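Local coordinates for serpin (Taeniopygia guttata, PDB 5HGC), which binds cortisol and probably inhibits serine proteases, at residues S38-S43 with V95-M100; S171-K176 with T367-K372; W179-E184 with G210-Y215. All coordinates share one frame; numbering follows the deposited sequence.

Along the chain, interaction 1 closes before the other two begin, and interaction 3 falls wholly within the long span between the two segments of interaction 2. Interactions 1 and 2 are neighbours in the buried centre of the serpin fold, their centres about 7 Å apart. They touch directly, through a helix-cap hydroxyl and through Met100 O, which pairs with Phe172 N at 3.0 Å. Together they pack helix 39-52, strand 167-176 and strand 366-373 against one another. The loop that follows strand 167-176 carries the chain on to interaction 3, whose centre lies about 21 Å from that of interaction 2 and 24 Å from that of interaction 1. Two contacts thus join the middle of the fold, and the third lies toward one end.

Interaction 1 (S38-S43 with V95-M100); sequences SPVSIS and VQLNMM
Val40 and Ser41, in the first turn of helix 39-52, pack against Leu97 and Met99 of the loop that leads into strand 100-106. Just ahead of them Ser38 is the N-cap: its OG accepts a weak capping bond from Ser41 N at 3.4 Å, and the same hydroxyl is bonded to Leu368 O on strand 366-373, so the helix start is tied to that strand. Val40 follows with CG1 set between its backbone N and carbonyl carbon (chi1 62°). This methyl meets Leu97 CD2 tip to tip at 4.2 Å and lies equally far, 4.2 Å, from Met99 SD. The SPVSIS sequence, which caps and opens helix 39-52 (helix B of the serpin fold), probably belongs to the shutter region, where helix B underlies the large central sheet; Leu97 and Met99 both also touch Val173 of strand 167-176 in that sheet. At Ser41 the sulfur settles against the backbone: Met99 SD is 4.0 Å from Ser41 CA, with CB a little farther off. Met99 CG stands between its own N and carbonyl carbon (chi1 58°), and the extended chain beyond it carries SD across to the helix, while Ile85 and Leu88 of helix 74-89 pack against the same side chain. Ser41 OG turns elsewhere, to a weak hydrogen bond with Ser171 OG on strand 167-176.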
loop_
_atom_site.group_PDB
_atom_site.type_symbol
_atom_site.label_atom_id
_atom_site.label_comp_id
_atom_site.label_asym_id
_atom_site.label_seq_id
_atom_site.Cartn_x
_atom_site.Cartn_y
_atom_site.Cartn_z
ATOM N N SER A 38 0.903 1.135 -1.565
ATOM C CA SER A 38 -0.165 0.230 -1.108
ATOM C C SER A 38 -0.081 -1.137 -1.794
ATOM O O SER A 38 -0.490 -1.282 -2.920
ATOM C CB SER A 38 -1.551 0.851 -1.211
ATOM O OG SER A 38 -2.539 -0.104 -0.808
ATOM N N PRO A 39 0.490 -2.147 -1.107
ATOM C CA PRO A 39 0.535 -3.491 -1.727
ATOM C C PRO A 39 -0.862 -3.926 -2.228
ATOM O O PRO A 39 -1.015 -4.351 -3.371
ATOM C CB PRO A 39 0.958 -4.410 -0.571
ATOM C CG PRO A 39 1.497 -3.532 0.493
ATOM C CD PRO A 39 0.995 -2.131 0.284
ATOM N N VAL A 40 -1.872 -3.807 -1.376
ATOM C CA VAL A 40 -3.158 -4.350 -1.713
ATOM C C VAL A 40 -3.707 -3.700 -2.976
ATOM O O VAL A 40 -4.290 -4.404 -3.799
ATOM C CB VAL A 40 -4.167 -4.256 -0.555
ATOM C CG1 VAL A 40 -4.481 -2.784 -0.124
ATOM C CG2 VAL A 40 -5.360 -5.166 -0.857
ATOM N N SER A 41 -3.480 -2.391 -3.121
ATOM C CA SER A 41 -3.866 -1.638 -4.266
ATOM C C SER A 41 -3.119 -2.106 -5.534
ATOM O O SER A 41 -3.759 -2.313 -6.566
ATOM C CB SER A 41 -3.673 -0.161 -3.984
ATOM O OG SER A 41 -3.576 0.549 -5.203
ATOM N N ILE A 42 -1.803 -2.346 -5.455
ATOM C CA ILE A 42 -1.071 -2.856 -6.621
ATOM C C ILE A 42 -1.582 -4.227 -6.942
ATOM O O ILE A 42 -1.913 -4.508 -8.090
ATOM C CB ILE A 42 0.460 -2.849 -6.472
ATOM C CG1 ILE A 42 0.920 -1.399 -6.331
ATOM C CG2 ILE A 42 1.153 -3.590 -7.627
ATOM C CD1 ILE A 42 2.348 -1.304 -5.825
ATOM N N SER A 43 -1.700 -5.074 -5.936
ATOM C CA SER A 43 -2.075 -6.445 -6.238
ATOM C C SER A 43 -3.413 -6.439 -6.929
ATOM O O SER A 43 -3.618 -7.193 -7.857
ATOM C CB SER A 43 -2.203 -7.291 -4.995
ATOM O OG SER A 43 -0.949 -7.662 -4.561
ATOM N N VAL A 95 -12.525 -0.130 7.597
ATOM C CA VAL A 95 -11.352 0.523 7.038
ATOM C C VAL A 95 -11.709 1.768 6.259
ATOM O O VAL A 95 -11.153 2.824 6.524
ATOM C CB VAL A 95 -10.530 -0.427 6.161
ATOM C CG1 VAL A 95 -9.226 0.221 5.720
ATOM C CG2 VAL A 95 -10.188 -1.695 6.916
ATOM N N GLN A 96 -12.656 1.644 5.326
ATOM C CA GLN A 96 -13.030 2.736 4.397
ATOM C C GLN A 96 -11.796 3.262 3.708
ATOM O O GLN A 96 -11.444 4.428 3.855
ATOM C CB GLN A 96 -13.804 3.883 5.080
ATOM C CG GLN A 96 -15.230 3.528 5.483
ATOM C CD GLN A 96 -15.670 4.260 6.732
ATOM O OE1 GLN A 96 -16.448 5.222 6.667
ATOM N NE2 GLN A 96 -15.155 3.819 7.883
ATOM N N LEU A 97 -11.128 2.385 2.975
ATOM C CA LEU A 97 -9.812 2.674 2.457
ATOM C C LEU A 97 -9.971 3.568 1.216
ATOM O O LEU A 97 -9.119 4.402 0.918
ATOM C CB LEU A 97 -9.149 1.355 2.129
ATOM C CG LEU A 97 -7.772 1.362 1.523
ATOM C CD1 LEU A 97 -6.739 1.994 2.465
ATOM C CD2 LEU A 97 -7.425 -0.083 1.142
ATOM N N ASN A 98 -11.107 3.397 0.533
ATOM C CA ASN A 98 -11.402 4.034 -0.730
ATOM C C ASN A 98 -10.324 3.861 -1.803
ATOM O O ASN A 98 -9.884 4.807 -2.424
ATOM C CB ASN A 98 -11.916 5.464 -0.506
ATOM C CG ASN A 98 -13.217 5.472 0.345
ATOM O OD1 ASN A 98 -14.102 4.610 0.173
ATOM N ND2 ASN A 98 -13.315 6.414 1.292
ATOM N N MET A 99 -9.910 2.626 -2.033
ATOM C CA MET A 99 -8.829 2.389 -2.987
ATOM C C MET A 99 -9.447 2.264 -4.346
ATOM O O MET A 99 -10.509 1.671 -4.487
ATOM C CB MET A 99 -8.027 1.149 -2.640
ATOM C CG MET A 99 -8.770 -0.167 -2.548
ATOM S SD MET A 99 -7.548 -1.486 -2.761
ATOM C CE MET A 99 -8.646 -2.821 -2.364
ATOM N N MET A 100 -8.780 2.841 -5.340
ATOM C CA MET A 100 -9.344 2.955 -6.687
ATOM C C MET A 100 -8.364 2.586 -7.783
ATOM O O MET A 100 -7.165 2.902 -7.701
ATOM C CB MET A 100 -9.896 4.352 -6.897
ATOM C CG MET A 100 -11.094 4.642 -5.994
ATOM S SD MET A 100 -11.458 6.347 -5.441
ATOM C CE MET A 100 -9.997 6.897 -4.524
#

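Interaction 2 (S171-K176 with T367-K372); sequences SFVYFK and TLFIGK
CE1, CE2 and CZ at the far end of the Phe369 ring touch Val173 and Phe175, two alternate residues of strand 167-176, meeting both obliquely. Phe369 CE2 lies 3.4 Å from Phe175 CB, and CZ is 3.5 Å from the same methylene. Val173 reaches toward Phe369 from the opposite direction, CG1 3.9 Å from Phe369 CE1 and CG2 3.9 Å from Phe369 CZ. With CG anti to its backbone N (chi1 -178°), the end of the Phe175 ring leads away, while its CG stays 3.8 Å from Phe369 CE2; the ring planes lie at 31°, and Phe175 goes on to an edge-to-face pairing with Tyr229. Farther out, Phe36, Leu97, Ala321 and Ile359 close round Phe369. Leu368 and Phe369 together face Ile359 in a classic beta bulge of strand 366-373. The contact joins this strand, from sheet B of the serpin fold, to strand 167-176 of the central sheet A. With an alanine in place of Phe369, a gap would probably open between the sheets, leaving Val173 and the Phe175 methylene without their partner. No hydrogen bond crosses between the two segments, so this contact rests on apolar packing.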
loop_
_atom_site.group_PDB
_atom_site.type_symbol
_atom_site.label_atom_id
_atom_site.label_comp_id
_atom_site.label_asym_id
_atom_site.label_seq_id
_atom_site.Cartn_x
_atom_site.Cartn_y
_atom_site.Cartn_z
ATOM N N SER A 171 -3.480 3.069 -10.197
ATOM C CA SER A 171 -4.056 2.809 -8.857
ATOM C C SER A 171 -3.640 3.862 -7.870
ATOM O O SER A 171 -2.471 4.287 -7.817
ATOM C CB SER A 171 -3.827 1.403 -8.312
ATOM O OG SER A 171 -2.456 1.278 -8.017
ATOM N N PHE A 172 -4.618 4.295 -7.084
ATOM C CA PHE A 172 -4.351 5.316 -6.136
ATOM C C PHE A 172 -5.208 5.106 -4.909
ATOM O O PHE A 172 -6.261 4.492 -4.973
ATOM C CB PHE A 172 -4.557 6.687 -6.764
ATOM C CG PHE A 172 -5.873 6.837 -7.464
ATOM C CD1 PHE A 172 -6.087 6.267 -8.746
ATOM C CD2 PHE A 172 -6.919 7.565 -6.867
ATOM C CE1 PHE A 172 -7.326 6.419 -9.386
ATOM C CE2 PHE A 172 -8.152 7.727 -7.530
ATOM C CZ PHE A 172 -8.355 7.155 -8.776
ATOM N N VAL A 173 -4.752 5.645 -3.791
ATOM C CA VAL A 173 -5.398 5.401 -2.476
ATOM C C VAL A 173 -4.852 6.406 -1.497
ATOM O O VAL A 173 -3.641 6.619 -1.448
ATOM C CB VAL A 173 -5.207 3.943 -1.975
ATOM C CG1 VAL A 173 -3.735 3.564 -1.986
ATOM C CG2 VAL A 173 -5.875 3.761 -0.635
ATOM N N TYR A 174 -5.771 7.057 -0.791
ATOM C CA TYR A 174 -5.462 7.960 0.317
ATOM C C TYR A 174 -6.047 7.321 1.605
ATOM O O TYR A 174 -7.149 6.730 1.574
ATOM C CB TYR A 174 -6.068 9.370 0.110
ATOM C CG TYR A 174 -6.084 10.212 1.390
ATOM C CD1 TYR A 174 -4.964 11.016 1.758
ATOM C CD2 TYR A 174 -7.203 10.194 2.273
ATOM C CE1 TYR A 174 -4.989 11.812 2.919
ATOM C CE2 TYR A 174 -7.208 10.955 3.461
ATOM C CZ TYR A 174 -6.108 11.745 3.770
ATOM O OH TYR A 174 -6.134 12.484 4.914
ATOM N N PHE A 175 -5.323 7.462 2.727
ATOM C CA PHE A 175 -5.830 7.002 3.997
ATOM C C PHE A 175 -5.408 7.960 5.098
ATOM O O PHE A 175 -4.307 8.543 5.067
ATOM C CB PHE A 175 -5.350 5.551 4.258
ATOM C CG PHE A 175 -5.856 4.931 5.559
ATOM C CD1 PHE A 175 -7.202 4.500 5.694
ATOM C CD2 PHE A 175 -5.001 4.783 6.661
ATOM C CE1 PHE A 175 -7.671 3.932 6.895
ATOM C CE2 PHE A 175 -5.472 4.218 7.861
ATOM C CZ PHE A 175 -6.813 3.790 7.985
ATOM N N LYS A 176 -6.298 8.131 6.063
ATOM C CA LYS A 176 -5.982 8.720 7.374
ATOM C C LYS A 176 -6.749 7.921 8.409
ATOM O O LYS A 176 -8.004 7.766 8.357
ATOM C CB LYS A 176 -6.356 10.192 7.436
ATOM C CG LYS A 176 -6.234 10.827 8.815
ATOM C CD LYS A 176 -6.056 12.344 8.696
ATOM C CE LYS A 176 -5.938 12.973 10.059
ATOM N NZ LYS A 176 -6.213 14.426 10.106
ATOM N N THR A 367 -2.029 -6.442 3.913
ATOM C CA THR A 367 -1.189 -5.272 4.010
ATOM C C THR A 367 -1.750 -4.145 3.161
ATOM O O THR A 367 -1.826 -4.255 1.924
ATOM C CB THR A 367 0.243 -5.597 3.584
ATOM O OG1 THR A 367 0.600 -6.888 4.125
ATOM C CG2 THR A 367 1.196 -4.506 4.064
ATOM N N LEU A 368 -2.138 -3.080 3.856
ATOM C CA LEU A 368 -2.667 -1.892 3.219
ATOM C C LEU A 368 -1.573 -0.924 2.824
ATOM O O LEU A 368 -1.653 -0.327 1.748
ATOM C CB LEU A 368 -3.692 -1.173 4.103
ATOM C CG LEU A 368 -4.720 -2.102 4.742
ATOM C CD1 LEU A 368 -5.695 -1.275 5.562
ATOM C CD2 LEU A 368 -5.430 -3.000 3.711
ATOM N N PHE A 369 -0.562 -0.719 3.670
ATOM C CA PHE A 369 0.491 0.250 3.303
ATOM C C PHE A 369 1.848 -0.199 3.794
ATOM O O PHE A 369 1.961 -0.787 4.881
ATOM C CB PHE A 369 0.189 1.632 3.886
ATOM C CG PHE A 369 -1.034 2.289 3.316
ATOM C CD1 PHE A 369 -0.970 2.990 2.117
ATOM C CD2 PHE A 369 -2.259 2.240 3.996
ATOM C CE1 PHE A 369 -2.103 3.614 1.593
ATOM C CE2 PHE A 369 -3.407 2.866 3.463
ATOM C CZ PHE A 369 -3.325 3.562 2.257
ATOM N N ILE A 370 2.878 0.082 3.000
ATOM C CA ILE A 370 4.247 -0.152 3.418
ATOM C C ILE A 370 5.017 1.168 3.267
ATOM O O ILE A 370 5.132 1.736 2.155
ATOM C CB ILE A 370 4.878 -1.331 2.659
ATOM C CG1 ILE A 370 4.186 -2.642 3.060
ATOM C CG2 ILE A 370 6.380 -1.420 2.945
ATOM C CD1 ILE A 370 4.676 -3.882 2.332
ATOM N N GLY A 371 5.523 1.680 4.394
ATOM C CA GLY A 371 6.209 2.953 4.414
ATOM C C GLY A 371 7.592 2.699 4.960
ATOM O O GLY A 371 7.775 1.919 5.895
ATOM N N LYS A 372 8.580 3.336 4.359
ATOM C CA LYS A 372 9.889 3.419 4.928
ATOM C C LYS A 372 10.037 4.914 4.990
ATOM O O LYS A 372 10.051 5.569 3.951
ATOM C CB LYS A 372 10.929 2.763 3.991
ATOM C CG LYS A 372 12.318 3.059 4.463
ATOM C CD LYS A 372 13.353 2.505 3.563
ATOM C CE LYS A 372 14.705 3.109 3.953
ATOM N NZ LYS A 372 15.771 2.442 3.148
#

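Interaction 3 (W179-E184 with G210-Y215); sequences WEKPFE and GRFDFY
Lys181 NZ donates to a water at 2.8 Å, and the same water accepts a weak bond from Arg211 N at 3.5 Å. One water thus bridges the ammonium group on the loop 179-184 and the start of strand 211-217. The carbonyl of the same arginine is close as well, with Arg211 O 3.5 Å from Lys181 NZ, but the approach does not make a hydrogen bond. A bend at the far end of the lysine (chi4 -70°) turns NZ toward this backbone, while the aliphatic part runs obliquely past the Phe212 ring, Lys181 CD lying 4.0 Å from Phe212 CE1. Gly210 C lies over one face of that ring, 3.7 Å off its plane and away from the centre. Gly210 marks the corner where the chain passes from strand 200-209 to strand 211-217, the first strand of serpin sheet B; a CB there would run into the carbonyl oxygen of the preceding residue and crowd Lys181 NZ. The opposing loop follows strand 167-176 and probably lies near the breach region at one end of the central sheet. Within it Phe183 sets CE1 over one face of Trp179, and Trp179 stacks on Tyr229. Farther along the strand, Asp213 forms a salt bridge with Arg226, a residue of the steroid pocket. Arg211 NH1 stays 6.7 Å from Lys181 NZ, so the two like charges do not touch. Loop and strand form no direct hydrogen bond or salt bridge here; their polar link runs through the water and is probably weak.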
loop_
_atom_site.group_PDB
_atom_site.type_symbol
_atom_site.label_atom_id
_atom_site.label_comp_id
_atom_site.label_asym_id
_atom_site.label_seq_id
_atom_site.Cartn_x
_atom_site.Cartn_y
_atom_site.Cartn_z
ATOM N N TRP A 179 -6.996 7.031 15.426
ATOM C CA TRP A 179 -6.296 6.247 16.442
ATOM C C TRP A 179 -7.214 5.663 17.512
ATOM O O TRP A 179 -8.007 6.410 18.092
ATOM C CB TRP A 179 -5.230 7.102 17.137
ATOM C CG TRP A 179 -4.052 7.389 16.291
ATOM C CD1 TRP A 179 -3.523 8.639 16.027
ATOM C CD2 TRP A 179 -3.216 6.432 15.604
ATOM N NE1 TRP A 179 -2.436 8.497 15.183
ATOM C CE2 TRP A 179 -2.220 7.162 14.920
ATOM C CE3 TRP A 179 -3.238 5.033 15.464
ATOM C CZ2 TRP A 179 -1.219 6.535 14.123
ATOM C CZ3 TRP A 179 -2.222 4.405 14.669
ATOM C CH2 TRP A 179 -1.246 5.162 14.006
ATOM N N GLU A 180 -7.092 4.366 17.818
ATOM C CA GLU A 180 -7.868 3.817 18.959
ATOM C C GLU A 180 -7.520 4.545 20.273
ATOM O O GLU A 180 -8.419 4.865 21.031
ATOM C CB GLU A 180 -7.702 2.318 19.099
ATOM C CG GLU A 180 -8.592 1.678 20.150
ATOM C CD GLU A 180 -8.180 0.248 20.460
ATOM O OE1 GLU A 180 -7.204 0.037 21.254
ATOM O OE2 GLU A 180 -8.834 -0.661 19.883
ATOM N N LYS A 181 -6.221 4.826 20.474
ATOM C CA LYS A 181 -5.662 5.566 21.582
ATOM C C LYS A 181 -5.083 6.856 21.030
ATOM O O LYS A 181 -3.981 6.885 20.472
ATOM C CB LYS A 181 -4.595 4.723 22.268
ATOM C CG LYS A 181 -5.160 3.651 23.204
ATOM C CD LYS A 181 -4.198 2.473 23.309
ATOM C CE LYS A 181 -4.291 1.740 24.633
ATOM N NZ LYS A 181 -3.744 2.599 25.741
ATOM N N PRO A 182 -5.829 7.948 21.127
ATOM C CA PRO A 182 -5.315 9.241 20.590
ATOM C C PRO A 182 -4.083 9.763 21.318
ATOM O O PRO A 182 -3.924 9.510 22.519
ATOM C CB PRO A 182 -6.447 10.209 20.848
ATOM C CG PRO A 182 -7.298 9.540 21.881
ATOM C CD PRO A 182 -7.196 8.057 21.636
ATOM N N PHE A 183 -3.208 10.455 20.588
ATOM C CA PHE A 183 -2.117 11.226 21.182
ATOM C C PHE A 183 -2.750 12.519 21.727
ATOM O O PHE A 183 -3.742 12.983 21.164
ATOM C CB PHE A 183 -1.041 11.514 20.139
ATOM C CG PHE A 183 -0.359 10.276 19.592
ATOM C CD1 PHE A 183 -0.986 9.465 18.620
ATOM C CD2 PHE A 183 0.938 9.929 20.027
ATOM C CE1 PHE A 183 -0.341 8.346 18.107
ATOM C CE2 PHE A 183 1.589 8.805 19.515
ATOM C CZ PHE A 183 0.954 8.011 18.553
ATOM N N GLU A 184 -2.244 13.068 22.840
ATOM C CA GLU A 184 -2.820 14.321 23.387
ATOM C C GLU A 184 -2.162 15.478 22.647
ATOM O O GLU A 184 -0.927 15.644 22.705
ATOM C CB GLU A 184 -2.605 14.419 24.901
ATOM N N GLY A 210 1.153 5.220 27.869
ATOM C CA GLY A 210 0.130 4.208 28.057
ATOM C C GLY A 210 0.617 2.858 27.638
ATOM O O GLY A 210 1.772 2.729 27.321
ATOM N N ARG A 211 -0.251 1.847 27.677
ATOM C CA ARG A 211 0.124 0.474 27.341
ATOM C C ARG A 211 -0.015 0.205 25.826
ATOM O O ARG A 211 -1.111 0.322 25.281
ATOM C CB ARG A 211 -0.709 -0.536 28.142
ATOM C CG ARG A 211 -0.450 -0.501 29.637
ATOM C CD ARG A 211 -1.482 -1.252 30.459
ATOM N NE ARG A 211 -1.328 -2.665 30.203
ATOM C CZ ARG A 211 -2.289 -3.461 29.719
ATOM N NH1 ARG A 211 -3.517 -2.971 29.482
ATOM N NH2 ARG A 211 -2.027 -4.766 29.505
ATOM N N PHE A 212 1.086 -0.145 25.154
ATOM C CA PHE A 212 1.057 -0.458 23.743
ATOM C C PHE A 212 1.700 -1.799 23.443
ATOM O O PHE A 212 2.645 -2.215 24.142
ATOM C CB PHE A 212 1.786 0.627 22.989
ATOM C CG PHE A 212 1.298 2.000 23.306
ATOM C CD1 PHE A 212 0.017 2.418 22.918
ATOM C CD2 PHE A 212 2.110 2.887 23.991
ATOM C CE1 PHE A 212 -0.432 3.706 23.235
ATOM C CE2 PHE A 212 1.684 4.187 24.282
ATOM C CZ PHE A 212 0.403 4.596 23.927
ATOM N N ASP A 213 1.236 -2.454 22.377
ATOM C CA ASP A 213 1.839 -3.667 21.906
ATOM C C ASP A 213 3.261 -3.344 21.561
ATOM O O ASP A 213 3.555 -2.311 20.937
ATOM C CB ASP A 213 1.052 -4.251 20.737
ATOM C CG ASP A 213 -0.293 -4.886 21.193
ATOM O OD1 ASP A 213 -0.660 -4.795 22.398
ATOM O OD2 ASP A 213 -1.017 -5.474 20.361
ATOM N N PHE A 214 4.150 -4.197 22.053
ATOM C CA PHE A 214 5.579 -3.974 21.953
ATOM C C PHE A 214 6.302 -5.290 21.746
ATOM O O PHE A 214 5.862 -6.332 22.257
ATOM C CB PHE A 214 6.070 -3.306 23.226
ATOM C CG PHE A 214 7.548 -3.153 23.280
ATOM C CD1 PHE A 214 8.377 -4.202 23.802
ATOM C CD2 PHE A 214 8.147 -1.983 22.807
ATOM C CE1 PHE A 214 9.770 -4.083 23.792
ATOM C CE2 PHE A 214 9.549 -1.842 22.829
ATOM C CZ PHE A 214 10.358 -2.876 23.308
ATOM N N TYR A 215 7.408 -5.247 21.003
ATOM C CA TYR A 215 8.310 -6.384 20.892
ATOM C C TYR A 215 9.635 -5.901 20.410
ATOM O O TYR A 215 9.663 -5.029 19.552
ATOM C CB TYR A 215 7.776 -7.411 19.900
ATOM C CG TYR A 215 8.708 -8.593 19.693
ATOM C CD1 TYR A 215 8.958 -9.514 20.729
ATOM C CD2 TYR A 215 9.362 -8.781 18.462
ATOM C CE1 TYR A 215 9.824 -10.578 20.542
ATOM C CE2 TYR A 215 10.221 -9.841 18.289
ATOM C CZ TYR A 215 10.437 -10.731 19.331
ATOM O OH TYR A 215 11.288 -11.782 19.141
HETATM O O HOH W 1 -3.601 2.199 28.542
#